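PDB 3EB7: insecticidal Delta-Endotoxin Cry8Ea1 from Bacillus Thuringiensis, which kills insect larvae such as those of Holotrichia parallela, probably by binding gut receptors and forming pores in cell membranes, as related Cry toxins do. Local coordinates for residues A6-I11 against E402-P407; V501-C506 against F511-V516; R567-I572 against S576-D581. All coordinates share one frame; numbering follows the deposited sequence.

Contact 1 of 3, residues A6-I11 against E402-P407; sequences AVKTAI and ETLDQP
Ile11 and Glu402 mark where a short piece of helix 2-20 meets the irregular loop 402-407, their CA atoms 5.8 Å apart, and from there the loop diverges from the helix. Ile11 meets Glu402 through its branch methyl: CG2 lies 3.9 Å from CG of Glu402, and the two side chains cross at about a right angle. With CG1 beside the backbone N (chi1 -81°), CG2 is left anti to it, on the side where Glu402 lies. Glutamate suits the position because its CH2 groups can serve as apolar surface, while the chain, extended beyond CG, carries the carboxylate away from the isoleucine.

One turn earlier, Lys8 does something similar. The bend of its aliphatic stem at chi3 (148°) sets CE 3.8 Å from CD1 of Leu404, and a further bend at chi4 turns NZ. Again the chains cross at nearly a right angle, so methylene meets methyl near the surface and the charged end can remain in solvent.

One bond within the loop helps to shape it. Thr403 OG1 accepts from Asp405 N at 3.0 Å, closing an ST turn that curls the chain past Leu404, and Pro407 then takes the N-cap position of helix 408-411. A weak hydrogen bond joins Glu402 O to Ser12 OG, just beyond the helical segment, while Pro400 packs against both Val7 and Ile11.

Small, mostly apolar and made between residues distant in sequence, this contact is consistent with a place at the interface between the N-terminal helical bundle and the central β-prism domain of three-domain Cry toxins.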
ATOM      1  N   ALA A   6     -14.522   0.160   7.209  1.00 25.86           N
ATOM      2  CA  ALA A   6     -13.423  -0.835   7.279  1.00 24.18           C
ATOM      3  C   ALA A   6     -12.123  -0.297   6.696  1.00 22.92           C
ATOM      4  O   ALA A   6     -11.060  -0.484   7.260  1.00 22.92           O
ATOM      5  CB  ALA A   6     -13.821  -2.115   6.606  1.00 22.96           C
ATOM      6  N   VAL A   7     -12.239   0.406   5.585  1.00 22.85           N
ATOM      7  CA  VAL A   7     -11.105   0.955   4.862  1.00 22.92           C
ATOM      8  C   VAL A   7     -10.546   2.130   5.649  1.00 22.84           C
ATOM      9  O   VAL A   7      -9.346   2.340   5.724  1.00 21.63           O
ATOM     10  CB  VAL A   7     -11.539   1.345   3.433  1.00 22.98           C
ATOM     11  CG1 VAL A   7     -10.529   2.271   2.770  1.00 24.45           C
ATOM     12  CG2 VAL A   7     -11.682   0.068   2.614  1.00 23.38           C
ATOM     13  N   LYS A   8     -11.453   2.873   6.275  1.00 23.35           N
ATOM     14  CA  LYS A   8     -11.078   3.951   7.151  1.00 23.57           C
ATOM     15  C   LYS A   8     -10.242   3.384   8.295  1.00 22.44           C
ATOM     16  O   LYS A   8      -9.189   3.894   8.604  1.00 22.05           O
ATOM     17  CB  LYS A   8     -12.355   4.659   7.631  1.00 24.21           C
ATOM     18  CG  LYS A   8     -12.159   6.050   8.137  1.00 27.70           C
ATOM     19  CD  LYS A   8     -13.451   6.558   8.759  1.00 34.80           C
ATOM     20  CE  LYS A   8     -13.183   7.536   9.918  1.00 37.77           C
ATOM     21  NZ  LYS A   8     -13.208   6.863  11.251  1.00 38.16           N
ATOM     22  N   THR A   9     -10.703   2.296   8.897  1.00 22.48           N
ATOM     23  CA  THR A   9     -10.013   1.652  10.011  1.00 22.08           C
ATOM     24  C   THR A   9      -8.634   1.134   9.627  1.00 22.22           C
ATOM     25  O   THR A   9      -7.646   1.388  10.321  1.00 23.10           O
ATOM     26  CB  THR A   9     -10.852   0.478  10.543  1.00 22.54           C
ATOM     27  OG1 THR A   9     -12.126   0.990  10.960  1.00 25.13           O
ATOM     28  CG2 THR A   9     -10.155  -0.208  11.731  1.00 20.92           C
ATOM     29  N   ALA A  10      -8.586   0.395   8.528  1.00 21.94           N
ATOM     30  CA  ALA A  10      -7.376  -0.221   8.032  1.00 21.73           C
ATOM     31  C   ALA A  10      -6.338   0.827   7.639  1.00 21.74           C
ATOM     32  O   ALA A  10      -5.147   0.647   7.913  1.00 21.26           O
ATOM     33  CB  ALA A  10      -7.710  -1.119   6.845  1.00 21.76           C
ATOM     34  N   ILE A  11      -6.770   1.919   7.002  1.00 21.43           N
ATOM     35  CA  ILE A  11      -5.808   2.974   6.606  1.00 21.50           C
ATOM     36  C   ILE A  11      -5.220   3.661   7.823  1.00 22.70           C
ATOM     37  O   ILE A  11      -4.021   3.957   7.872  1.00 23.46           O
ATOM     38  CB  ILE A  11      -6.434   4.002   5.648  1.00 20.74           C
ATOM     39  CG1 ILE A  11      -6.424   3.441   4.219  1.00 19.19           C
ATOM     40  CG2 ILE A  11      -5.685   5.306   5.689  1.00 19.72           C
ATOM     41  CD1 ILE A  11      -7.217   4.264   3.234  1.00 15.84           C
ATOM     42  N   GLU A 402      -5.851   9.426   7.403  1.00 26.23           N
ATOM     43  CA  GLU A 402      -5.398   8.475   8.397  1.00 29.91           C
ATOM     44  C   GLU A 402      -6.022   8.753   9.767  1.00 31.12           C
ATOM     45  O   GLU A 402      -5.916   7.934  10.690  1.00 31.19           O
ATOM     46  CB  GLU A 402      -3.853   8.510   8.504  1.00 29.67           C
ATOM     47  CG  GLU A 402      -3.180   7.804   7.331  1.00 30.49           C
ATOM     48  CD  GLU A 402      -1.649   7.854   7.357  1.00 31.92           C
ATOM     49  OE1 GLU A 402      -1.075   8.261   8.406  1.00 34.01           O
ATOM     50  OE2 GLU A 402      -1.028   7.476   6.314  1.00 32.24           O
ATOM     51  N   THR A 403      -6.656   9.917   9.878  1.00 33.01           N
ATOM     52  CA  THR A 403      -7.330  10.364  11.095  1.00 34.47           C
ATOM     53  C   THR A 403      -8.335  11.469  10.738  1.00 35.59           C
ATOM     54  O   THR A 403      -8.229  12.108   9.672  1.00 35.06           O
ATOM     55  CB  THR A 403      -6.307  10.912  12.129  1.00 34.53           C
ATOM     56  OG1 THR A 403      -6.969  11.186  13.362  1.00 36.56           O
ATOM     57  CG2 THR A 403      -5.663  12.215  11.650  1.00 33.25           C
ATOM     58  N   LEU A 404      -9.309  11.685  11.621  1.00 36.71           N
ATOM     59  CA  LEU A 404     -10.144  12.879  11.569  1.00 37.96           C
ATOM     60  C   LEU A 404      -9.754  13.911  12.662  1.00 38.58           C
ATOM     61  O   LEU A 404     -10.318  15.010  12.725  1.00 38.97           O
ATOM     62  CB  LEU A 404     -11.622  12.502  11.658  1.00 38.52           C
ATOM     63  CG  LEU A 404     -12.179  11.665  10.497  1.00 40.47           C
ATOM     64  CD1 LEU A 404     -13.581  11.160  10.829  1.00 41.30           C
ATOM     65  CD2 LEU A 404     -12.159  12.414   9.142  1.00 42.14           C
ATOM     66  N   ASP A 405      -8.767  13.575  13.492  1.00 38.70           N
ATOM     67  CA  ASP A 405      -8.266  14.505  14.523  1.00 39.08           C
ATOM     68  C   ASP A 405      -7.389  15.650  13.999  1.00 38.12           C
ATOM     69  O   ASP A 405      -6.790  16.407  14.797  1.00 38.04           O
ATOM     70  CB  ASP A 405      -7.463  13.739  15.566  1.00 39.86           C
ATOM     71  CG  ASP A 405      -8.295  12.703  16.280  1.00 43.15           C
ATOM     72  OD1 ASP A 405      -9.553  12.786  16.170  1.00 45.14           O
ATOM     73  OD2 ASP A 405      -7.680  11.819  16.943  1.00 46.03           O
ATOM     74  N   GLN A 406      -7.262  15.731  12.678  1.00 36.16           N
ATOM     75  CA  GLN A 406      -6.554  16.822  12.020  1.00 34.79           C
ATOM     76  C   GLN A 406      -7.148  17.085  10.673  1.00 33.04           C
ATOM     77  O   GLN A 406      -7.879  16.251  10.151  1.00 32.15           O
ATOM     78  CB  GLN A 406      -5.068  16.538  11.869  1.00 35.39           C
ATOM     79  CG  GLN A 406      -4.669  15.165  12.278  1.00 38.62           C
ATOM     80  CD  GLN A 406      -3.358  15.176  12.985  1.00 43.44           C
ATOM     81  OE1 GLN A 406      -2.485  15.998  12.668  1.00 46.48           O
ATOM     82  NE2 GLN A 406      -3.198  14.279  13.962  1.00 43.86           N
ATOM     83  N   PRO A 407      -6.881  18.276  10.121  1.00 31.87           N
ATOM     84  CA  PRO A 407      -7.363  18.489   8.780  1.00 30.84           C
ATOM     85  C   PRO A 407      -6.795  17.449   7.798  1.00 29.40           C
ATOM     86  O   PRO A 407      -5.710  16.897   8.011  1.00 27.80           O
ATOM     87  CB  PRO A 407      -6.906  19.908   8.451  1.00 30.24           C
ATOM     88  CG  PRO A 407      -5.926  20.245   9.457  1.00 32.46           C
ATOM     89  CD  PRO A 407      -6.225  19.473  10.669  1.00 31.82           C
TER

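Contact 2 of 3, residues V501-C506 against F511-V516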
ATOM      1  N   VAL A 501      24.740  -1.418   3.783  1.00 26.42           N
ATOM      2  CA  VAL A 501      23.627  -1.686   2.911  1.00 27.17           C
ATOM      3  C   VAL A 501      23.275  -3.167   2.978  1.00 27.31           C
ATOM      4  O   VAL A 501      24.155  -4.025   2.992  1.00 27.89           O
ATOM      5  CB  VAL A 501      24.031  -1.358   1.421  1.00 27.66           C
ATOM      6  CG1 VAL A 501      23.124  -2.032   0.417  1.00 29.14           C
ATOM      7  CG2 VAL A 501      24.027   0.139   1.183  1.00 27.67           C
ATOM      8  N   ARG A 502      21.977  -3.471   2.984  1.00 26.80           N
ATOM      9  CA  ARG A 502      21.523  -4.811   2.674  1.00 26.00           C
ATOM     10  C   ARG A 502      20.384  -4.715   1.682  1.00 25.60           C
ATOM     11  O   ARG A 502      19.626  -3.748   1.686  1.00 26.02           O
ATOM     12  CB  ARG A 502      21.146  -5.609   3.922  1.00 26.27           C
ATOM     13  CG  ARG A 502      20.249  -4.881   4.890  1.00 26.11           C
ATOM     14  CD  ARG A 502      19.728  -5.836   5.920  1.00 26.06           C
ATOM     15  NE  ARG A 502      18.597  -5.215   6.552  1.00 28.12           N
ATOM     16  CZ  ARG A 502      18.358  -5.188   7.858  1.00 28.06           C
ATOM     17  NH1 ARG A 502      19.158  -5.827   8.689  1.00 27.05           N
ATOM     18  NH2 ARG A 502      17.280  -4.549   8.313  1.00 23.87           N
ATOM     19  N   ILE A 503      20.290  -5.717   0.823  1.00 24.56           N
ATOM     20  CA  ILE A 503      19.383  -5.685  -0.294  1.00 24.02           C
ATOM     21  C   ILE A 503      18.434  -6.853  -0.171  1.00 23.78           C
ATOM     22  O   ILE A 503      18.871  -7.976  -0.035  1.00 24.24           O
ATOM     23  CB  ILE A 503      20.153  -5.744  -1.653  1.00 24.37           C
ATOM     24  CG1 ILE A 503      21.036  -4.505  -1.849  1.00 23.54           C
ATOM     25  CG2 ILE A 503      19.195  -5.813  -2.827  1.00 23.55           C
ATOM     26  CD1 ILE A 503      22.462  -4.786  -1.690  1.00 26.46           C
ATOM     27  N   ARG A 504      17.133  -6.586  -0.206  1.00 23.40           N
ATOM     28  CA  ARG A 504      16.134  -7.652  -0.166  1.00 23.06           C
ATOM     29  C   ARG A 504      15.913  -8.196  -1.584  1.00 21.50           C
ATOM     30  O   ARG A 504      15.647  -7.437  -2.521  1.00 19.58           O
ATOM     31  CB  ARG A 504      14.822  -7.145   0.457  1.00 22.89           C
ATOM     32  CG  ARG A 504      13.848  -8.256   0.853  1.00 25.69           C
ATOM     33  CD  ARG A 504      12.761  -7.733   1.860  1.00 25.94           C
ATOM     34  NE  ARG A 504      11.809  -8.794   2.203  1.00 32.11           N
ATOM     35  CZ  ARG A 504      10.485  -8.701   2.100  1.00 36.00           C
ATOM     36  NH1 ARG A 504       9.909  -7.564   1.692  1.00 38.16           N
ATOM     37  NH2 ARG A 504       9.727  -9.750   2.418  1.00 37.85           N
ATOM     38  N   TYR A 505      16.054  -9.511  -1.743  1.00 20.02           N
ATOM     39  CA  TYR A 505      15.960 -10.116  -3.066  1.00 19.62           C
ATOM     40  C   TYR A 505      15.345 -11.505  -3.043  1.00 19.58           C
ATOM     41  O   TYR A 505      15.194 -12.105  -2.015  1.00 20.17           O
ATOM     42  CB  TYR A 505      17.333 -10.176  -3.739  1.00 18.89           C
ATOM     43  CG  TYR A 505      18.208 -11.299  -3.199  1.00 19.20           C
ATOM     44  CD1 TYR A 505      19.001 -11.099  -2.076  1.00 18.79           C
ATOM     45  CD2 TYR A 505      18.209 -12.575  -3.801  1.00 18.22           C
ATOM     46  CE1 TYR A 505      19.808 -12.123  -1.570  1.00 20.39           C
ATOM     47  CE2 TYR A 505      18.995 -13.605  -3.297  1.00 18.81           C
ATOM     48  CZ  TYR A 505      19.798 -13.366  -2.188  1.00 18.36           C
ATOM     49  OH  TYR A 505      20.579 -14.370  -1.675  1.00 20.66           O
ATOM     50  N   CYS A 506      14.989 -11.997  -4.215  1.00 20.20           N
ATOM     51  CA  CYS A 506      14.609 -13.372  -4.388  1.00 20.02           C
ATOM     52  C   CYS A 506      15.242 -13.806  -5.725  1.00 20.33           C
ATOM     53  O   CYS A 506      15.135 -13.068  -6.731  1.00 20.26           O
ATOM     54  CB  CYS A 506      13.084 -13.483  -4.411  1.00 19.41           C
ATOM     55  SG  CYS A 506      12.467 -15.141  -4.824  1.00 21.38           S
ATOM     56  N   PHE A 511      24.455 -15.336  -7.836  1.00 22.35           N
ATOM     57  CA  PHE A 511      24.813 -14.186  -8.673  1.00 22.04           C
ATOM     58  C   PHE A 511      25.781 -13.269  -7.949  1.00 23.07           C
ATOM     59  O   PHE A 511      25.846 -13.233  -6.719  1.00 22.97           O
ATOM     60  CB  PHE A 511      23.556 -13.361  -9.091  1.00 22.07           C
ATOM     61  CG  PHE A 511      22.767 -12.822  -7.927  1.00 22.86           C
ATOM     62  CD1 PHE A 511      22.873 -11.490  -7.551  1.00 24.23           C
ATOM     63  CD2 PHE A 511      21.951 -13.674  -7.147  1.00 22.64           C
ATOM     64  CE1 PHE A 511      22.163 -11.011  -6.419  1.00 22.86           C
ATOM     65  CE2 PHE A 511      21.254 -13.203  -6.055  1.00 20.82           C
ATOM     66  CZ  PHE A 511      21.373 -11.867  -5.688  1.00 21.99           C
ATOM     67  N   ASP A 512      26.528 -12.512  -8.741  1.00 23.73           N
ATOM     68  CA  ASP A 512      27.361 -11.428  -8.273  1.00 25.11           C
ATOM     69  C   ASP A 512      26.523 -10.114  -8.122  1.00 24.78           C
ATOM     70  O   ASP A 512      25.773  -9.748  -9.009  1.00 24.50           O
ATOM     71  CB  ASP A 512      28.502 -11.228  -9.289  1.00 25.31           C
ATOM     72  CG  ASP A 512      29.618 -12.295  -9.169  1.00 29.81           C
ATOM     73  OD1 ASP A 512      29.575 -13.148  -8.245  1.00 34.16           O
ATOM     74  OD2 ASP A 512      30.576 -12.254  -9.992  1.00 32.10           O
ATOM     75  N   LEU A 513      26.656  -9.421  -7.000  1.00 24.70           N
ATOM     76  CA  LEU A 513      25.951  -8.173  -6.795  1.00 25.16           C
ATOM     77  C   LEU A 513      26.935  -7.110  -6.358  1.00 25.43           C
ATOM     78  O   LEU A 513      27.741  -7.346  -5.494  1.00 25.66           O
ATOM     79  CB  LEU A 513      24.831  -8.311  -5.740  1.00 24.75           C
ATOM     80  CG  LEU A 513      23.929  -7.070  -5.529  1.00 23.68           C
ATOM     81  CD1 LEU A 513      22.523  -7.475  -5.100  1.00 23.01           C
ATOM     82  CD2 LEU A 513      24.539  -6.034  -4.550  1.00 23.13           C
ATOM     83  N   ASP A 514      26.878  -5.936  -6.964  1.00 25.68           N
ATOM     84  CA  ASP A 514      27.492  -4.802  -6.310  1.00 26.34           C
ATOM     85  C   ASP A 514      26.646  -3.530  -6.261  1.00 25.68           C
ATOM     86  O   ASP A 514      25.691  -3.333  -7.035  1.00 25.21           O
ATOM     87  CB  ASP A 514      28.841  -4.512  -6.892  1.00 27.73           C
ATOM     88  CG  ASP A 514      28.821  -4.545  -8.349  1.00 31.36           C
ATOM     89  OD1 ASP A 514      28.026  -3.756  -8.909  1.00 36.43           O
ATOM     90  OD2 ASP A 514      29.578  -5.359  -8.930  1.00 35.44           O
ATOM     91  N   VAL A 515      27.033  -2.711  -5.300  1.00 24.85           N
ATOM     92  CA  VAL A 515      26.426  -1.439  -4.983  1.00 24.32           C
ATOM     93  C   VAL A 515      27.370  -0.354  -5.482  1.00 24.19           C
ATOM     94  O   VAL A 515      28.524  -0.303  -5.077  1.00 23.59           O
ATOM     95  CB  VAL A 515      26.281  -1.321  -3.455  1.00 24.11           C
ATOM     96  CG1 VAL A 515      25.532  -0.040  -3.071  1.00 22.71           C
ATOM     97  CG2 VAL A 515      25.568  -2.570  -2.923  1.00 22.91           C
ATOM     98  N   VAL A 516      26.881   0.464  -6.405  1.00 24.38           N
ATOM     99  CA  VAL A 516      27.637   1.576  -6.949  1.00 24.43           C
ATOM    100  C   VAL A 516      27.091   2.887  -6.307  1.00 25.19           C
ATOM    101  O   VAL A 516      25.893   3.247  -6.407  1.00 25.11           O
ATOM    102  CB  VAL A 516      27.548   1.564  -8.510  1.00 24.78           C
ATOM    103  CG1 VAL A 516      28.330   2.693  -9.147  1.00 22.65           C
ATOM    104  CG2 VAL A 516      27.984   0.198  -9.083  1.00 23.96           C
TER
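Val501 and Val515 are the closest pair of CA atoms, 8.4 Å apart, where strands 501-506 and 511-516 face each other with axes approaching to 9.4 Å and N-to-C directions 129° apart. That spacing is too wide for backbone pairing, and the contact is made by inward-pointing side chains. Val515 CG2 slides past Val501 CG1 and also reaches Ile503 CD1, at 4.0 Å. Ile503 and Leu513 approach tip to tip, CD1 to CD2 at 3.7 Å. The strands belong to different sheets, so these residues fill the core of the C-terminal β-sandwich, where branched aliphatics pack closely and the β-branched ones also suit an extended backbone. Beyond them, Phe511 and Tyr505 form a T-shaped pair: the phenylalanine edge, at CE2 and CZ, lies over one face of the tyrosine, off centre toward its CD2-CE2 side, with planes at 80° and centroids 5.1 Å apart. Each ring leaves CB between the backbone N and the carbonyl carbon (chi1 77° in Tyr505), which places the two against each other in the gap between the strands. Tyrosine suits this buried site because its OH hydrogen-bonds to Asn528 O. On the outward side of its strand, Arg502 forms a salt bridge with Glu584.

Contact 3 of 3, residues R567-I572 against S576-D581; sequences RNFSSI and SVVYID
Phe569 leaves the loop 567-572 with its CB directed toward the strand that begins at Val578. CG stands anti to the carbonyl carbon and beside the backbone N (chi1 -76°), which swings the ring inward from the chain. At CD2 the ring edge passes Arg567 O, lying in the ring plane 3.8 Å away, a neighbour from its own segment. The next two atoms, CE1 and CE2, straddle a single methyl, Val578 CG2, each at 4.0 Å. CZ, at the tip, comes nearest to it, at 3.6 Å. That one methyl, placed off the CZ end of the ring, thus touches three carbons there; the two side chains meet obliquely. A long, flat, apolar group suits this place, since it must span from the loop to a strand in the interior, and a compact β-branched valine suits that strand. Phe511 packs against both residues, and Phe478 also touches Phe569.

At the other end of the contact the chain turns back, and Ser576 lies beside Ser571 and Ile572. Its OG is 3.3 Å from Ser571 O, but its hydrogen bond goes to Val573 O, inside the turn. Ser571 OG in turn accepts from Val573 N, while the two serine hydroxyl oxygens lie 3.7 Å apart. Serine is apt here: it is small enough for the chain to double back closely, and its hydroxyl can bond to backbone groups of the turn, as both serines do with Val573.

The loop runs from strand 559-567 of one sheet to strand 578-588 of the other, a connection between the two sheets of the C-terminal β-sandwich of Cry toxins, with its phenylalanine turned in against the second strand.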
ATOM      1  N   ARG A 567      25.122  -9.780 -11.938  1.00 24.65           N
ATOM      2  CA  ARG A 567      26.098 -10.312 -12.865  1.00 26.25           C
ATOM      3  C   ARG A 567      26.366 -11.806 -12.562  1.00 25.60           C
ATOM      4  O   ARG A 567      26.071 -12.287 -11.463  1.00 24.11           O
ATOM      5  CB  ARG A 567      27.373  -9.512 -12.609  1.00 26.87           C
ATOM      6  CG  ARG A 567      28.386  -9.516 -13.670  1.00 31.67           C
ATOM      7  CD  ARG A 567      29.509  -8.593 -13.278  1.00 36.80           C
ATOM      8  NE  ARG A 567      29.021  -7.224 -13.218  1.00 44.13           N
ATOM      9  CZ  ARG A 567      29.645  -6.203 -12.623  1.00 48.39           C
ATOM     10  NH1 ARG A 567      30.819  -6.380 -12.007  1.00 48.93           N
ATOM     11  NH2 ARG A 567      29.079  -4.993 -12.638  1.00 47.72           N
ATOM     12  N   ASN A 568      26.924 -12.518 -13.542  1.00 26.09           N
ATOM     13  CA  ASN A 568      27.522 -13.846 -13.341  1.00 26.11           C
ATOM     14  C   ASN A 568      26.558 -14.830 -12.708  1.00 25.57           C
ATOM     15  O   ASN A 568      26.794 -15.354 -11.616  1.00 24.99           O
ATOM     16  CB  ASN A 568      28.823 -13.705 -12.503  1.00 26.93           C
ATOM     17  CG  ASN A 568      29.753 -14.928 -12.611  1.00 30.57           C
ATOM     18  OD1 ASN A 568      29.658 -15.731 -13.557  1.00 35.15           O
ATOM     19  ND2 ASN A 568      30.669 -15.064 -11.643  1.00 31.50           N
ATOM     20  N   PHE A 569      25.443 -15.050 -13.391  1.00 25.64           N
ATOM     21  CA  PHE A 569      24.387 -15.931 -12.922  1.00 25.65           C
ATOM     22  C   PHE A 569      24.894 -17.382 -12.943  1.00 26.45           C
ATOM     23  O   PHE A 569      25.462 -17.810 -13.950  1.00 26.67           O
ATOM     24  CB  PHE A 569      23.166 -15.810 -13.838  1.00 24.37           C
ATOM     25  CG  PHE A 569      22.323 -14.548 -13.640  1.00 25.08           C
ATOM     26  CD1 PHE A 569      20.984 -14.527 -14.063  1.00 24.85           C
ATOM     27  CD2 PHE A 569      22.842 -13.395 -13.042  1.00 24.50           C
ATOM     28  CE1 PHE A 569      20.207 -13.366 -13.912  1.00 24.32           C
ATOM     29  CE2 PHE A 569      22.076 -12.246 -12.899  1.00 21.19           C
ATOM     30  CZ  PHE A 569      20.771 -12.231 -13.346  1.00 22.36           C
ATOM     31  N   SER A 570      24.657 -18.145 -11.872  1.00 27.07           N
ATOM     32  CA  SER A 570      25.011 -19.576 -11.831  1.00 27.88           C
ATOM     33  C   SER A 570      24.306 -20.474 -12.881  1.00 29.12           C
ATOM     34  O   SER A 570      24.650 -21.640 -13.043  1.00 30.06           O
ATOM     35  CB  SER A 570      24.729 -20.128 -10.445  1.00 27.73           C
ATOM     36  OG  SER A 570      23.335 -20.193 -10.211  1.00 25.93           O
ATOM     37  N   SER A 571      23.310 -19.951 -13.584  1.00 29.56           N
ATOM     38  CA  SER A 571      22.608 -20.717 -14.591  1.00 29.79           C
ATOM     39  C   SER A 571      21.960 -19.717 -15.518  1.00 30.81           C
ATOM     40  O   SER A 571      21.581 -18.617 -15.084  1.00 31.43           O
ATOM     41  CB  SER A 571      21.549 -21.583 -13.921  1.00 30.13           C
ATOM     42  OG  SER A 571      20.814 -22.341 -14.849  1.00 30.70           O
ATOM     43  N   ILE A 572      21.852 -20.069 -16.790  1.00 30.94           N
ATOM     44  CA  ILE A 572      21.078 -19.277 -17.724  1.00 31.98           C
ATOM     45  C   ILE A 572      19.873 -20.029 -18.261  1.00 31.83           C
ATOM     46  O   ILE A 572      19.221 -19.580 -19.186  1.00 31.95           O
ATOM     47  CB  ILE A 572      21.930 -18.738 -18.921  1.00 32.80           C
ATOM     48  CG1 ILE A 572      22.707 -19.880 -19.608  1.00 33.29           C
ATOM     49  CG2 ILE A 572      22.817 -17.572 -18.474  1.00 32.93           C
ATOM     50  CD1 ILE A 572      23.244 -19.519 -20.992  1.00 32.29           C
ATOM     51  N   SER A 576      15.807 -18.662 -14.985  1.00 29.64           N
ATOM     52  CA  SER A 576      16.860 -17.966 -14.263  1.00 28.93           C
ATOM     53  C   SER A 576      16.456 -16.498 -14.042  1.00 27.76           C
ATOM     54  O   SER A 576      16.165 -15.788 -14.996  1.00 27.69           O
ATOM     55  CB  SER A 576      18.161 -18.103 -15.036  1.00 28.87           C
ATOM     56  OG  SER A 576      18.448 -19.492 -15.182  1.00 30.11           O
ATOM     57  N   VAL A 577      16.392 -16.074 -12.789  1.00 26.01           N
ATOM     58  CA  VAL A 577      15.802 -14.776 -12.462  1.00 24.82           C
ATOM     59  C   VAL A 577      16.306 -14.293 -11.098  1.00 24.58           C
ATOM     60  O   VAL A 577      16.437 -15.074 -10.153  1.00 24.86           O
ATOM     61  CB  VAL A 577      14.215 -14.841 -12.541  1.00 26.02           C
ATOM     62  CG1 VAL A 577      13.597 -15.610 -11.329  1.00 22.72           C
ATOM     63  CG2 VAL A 577      13.550 -13.430 -12.734  1.00 25.26           C
ATOM     64  N   VAL A 578      16.659 -13.015 -11.034  1.00 24.02           N
ATOM     65  CA  VAL A 578      16.873 -12.281  -9.792  1.00 23.03           C
ATOM     66  C   VAL A 578      15.820 -11.147  -9.688  1.00 23.30           C
ATOM     67  O   VAL A 578      15.756 -10.270 -10.570  1.00 23.10           O
ATOM     68  CB  VAL A 578      18.291 -11.665  -9.772  1.00 22.81           C
ATOM     69  CG1 VAL A 578      18.599 -10.944  -8.449  1.00 21.84           C
ATOM     70  CG2 VAL A 578      19.346 -12.722 -10.058  1.00 22.80           C
ATOM     71  N   TYR A 579      15.003 -11.173  -8.633  1.00 22.99           N
ATOM     72  CA  TYR A 579      14.141 -10.033  -8.279  1.00 23.32           C
ATOM     73  C   TYR A 579      14.806  -9.199  -7.214  1.00 23.97           C
ATOM     74  O   TYR A 579      15.244  -9.741  -6.194  1.00 25.04           O
ATOM     75  CB  TYR A 579      12.825 -10.496  -7.690  1.00 23.22           C
ATOM     76  CG  TYR A 579      12.029 -11.384  -8.565  1.00 25.14           C
ATOM     77  CD1 TYR A 579      12.174 -12.743  -8.465  1.00 22.47           C
ATOM     78  CD2 TYR A 579      11.140 -10.866  -9.520  1.00 25.72           C
ATOM     79  CE1 TYR A 579      11.468 -13.587  -9.241  1.00 24.90           C
ATOM     80  CE2 TYR A 579      10.419 -11.729 -10.348  1.00 27.24           C
ATOM     81  CZ  TYR A 579      10.585 -13.098 -10.182  1.00 27.46           C
ATOM     82  OH  TYR A 579       9.881 -14.048 -10.927  1.00 30.05           O
ATOM     83  N   ILE A 580      14.895  -7.897  -7.433  1.00 24.24           N
ATOM     84  CA  ILE A 580      15.398  -6.977  -6.397  1.00 25.12           C
ATOM     85  C   ILE A 580      14.264  -6.100  -5.835  1.00 24.70           C
ATOM     86  O   ILE A 580      13.576  -5.415  -6.573  1.00 24.49           O
ATOM     87  CB  ILE A 580      16.585  -6.134  -6.897  1.00 25.22           C
ATOM     88  CG1 ILE A 580      17.712  -7.070  -7.363  1.00 25.48           C
ATOM     89  CG2 ILE A 580      17.074  -5.185  -5.773  1.00 26.35           C
ATOM     90  CD1 ILE A 580      18.935  -6.302  -7.818  1.00 27.73           C
ATOM     91  N   ASP A 581      14.047  -6.188  -4.535  1.00 25.29           N
ATOM     92  CA  ASP A 581      12.929  -5.509  -3.871  1.00 26.58           C
ATOM     93  C   ASP A 581      13.339  -4.127  -3.405  1.00 26.16           C
ATOM     94  O   ASP A 581      12.840  -3.128  -3.912  1.00 26.28           O
ATOM     95  CB  ASP A 581      12.387  -6.338  -2.693  1.00 27.41           C
ATOM     96  CG  ASP A 581      11.462  -5.520  -1.734  1.00 32.64           C
ATOM     97  OD1 ASP A 581      11.449  -5.835  -0.535  1.00 37.19           O
ATOM     98  OD2 ASP A 581      10.735  -4.573  -2.152  1.00 38.71           O
TER

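Overall arrangement
Contacts 2 and 3 share the C-terminal β-sandwich, their centres 11 Å apart, and touch directly. Cys506 O and Tyr579 N, 2.7 Å apart, probably hydrogen-bond between neighbouring strands of one sheet, and Asp512 N and Arg567 O, at 2.8 Å, probably do so in the other. Contact 2 lies between the two sheets, while contact 3 brings in the loop that links them at one end. Contact 1 lies on the opposite side of the molecule's centre, about 37 Å from contact 2 and 41 Å from contact 3 between centres, and probably joins the helical N-terminal part to the central one.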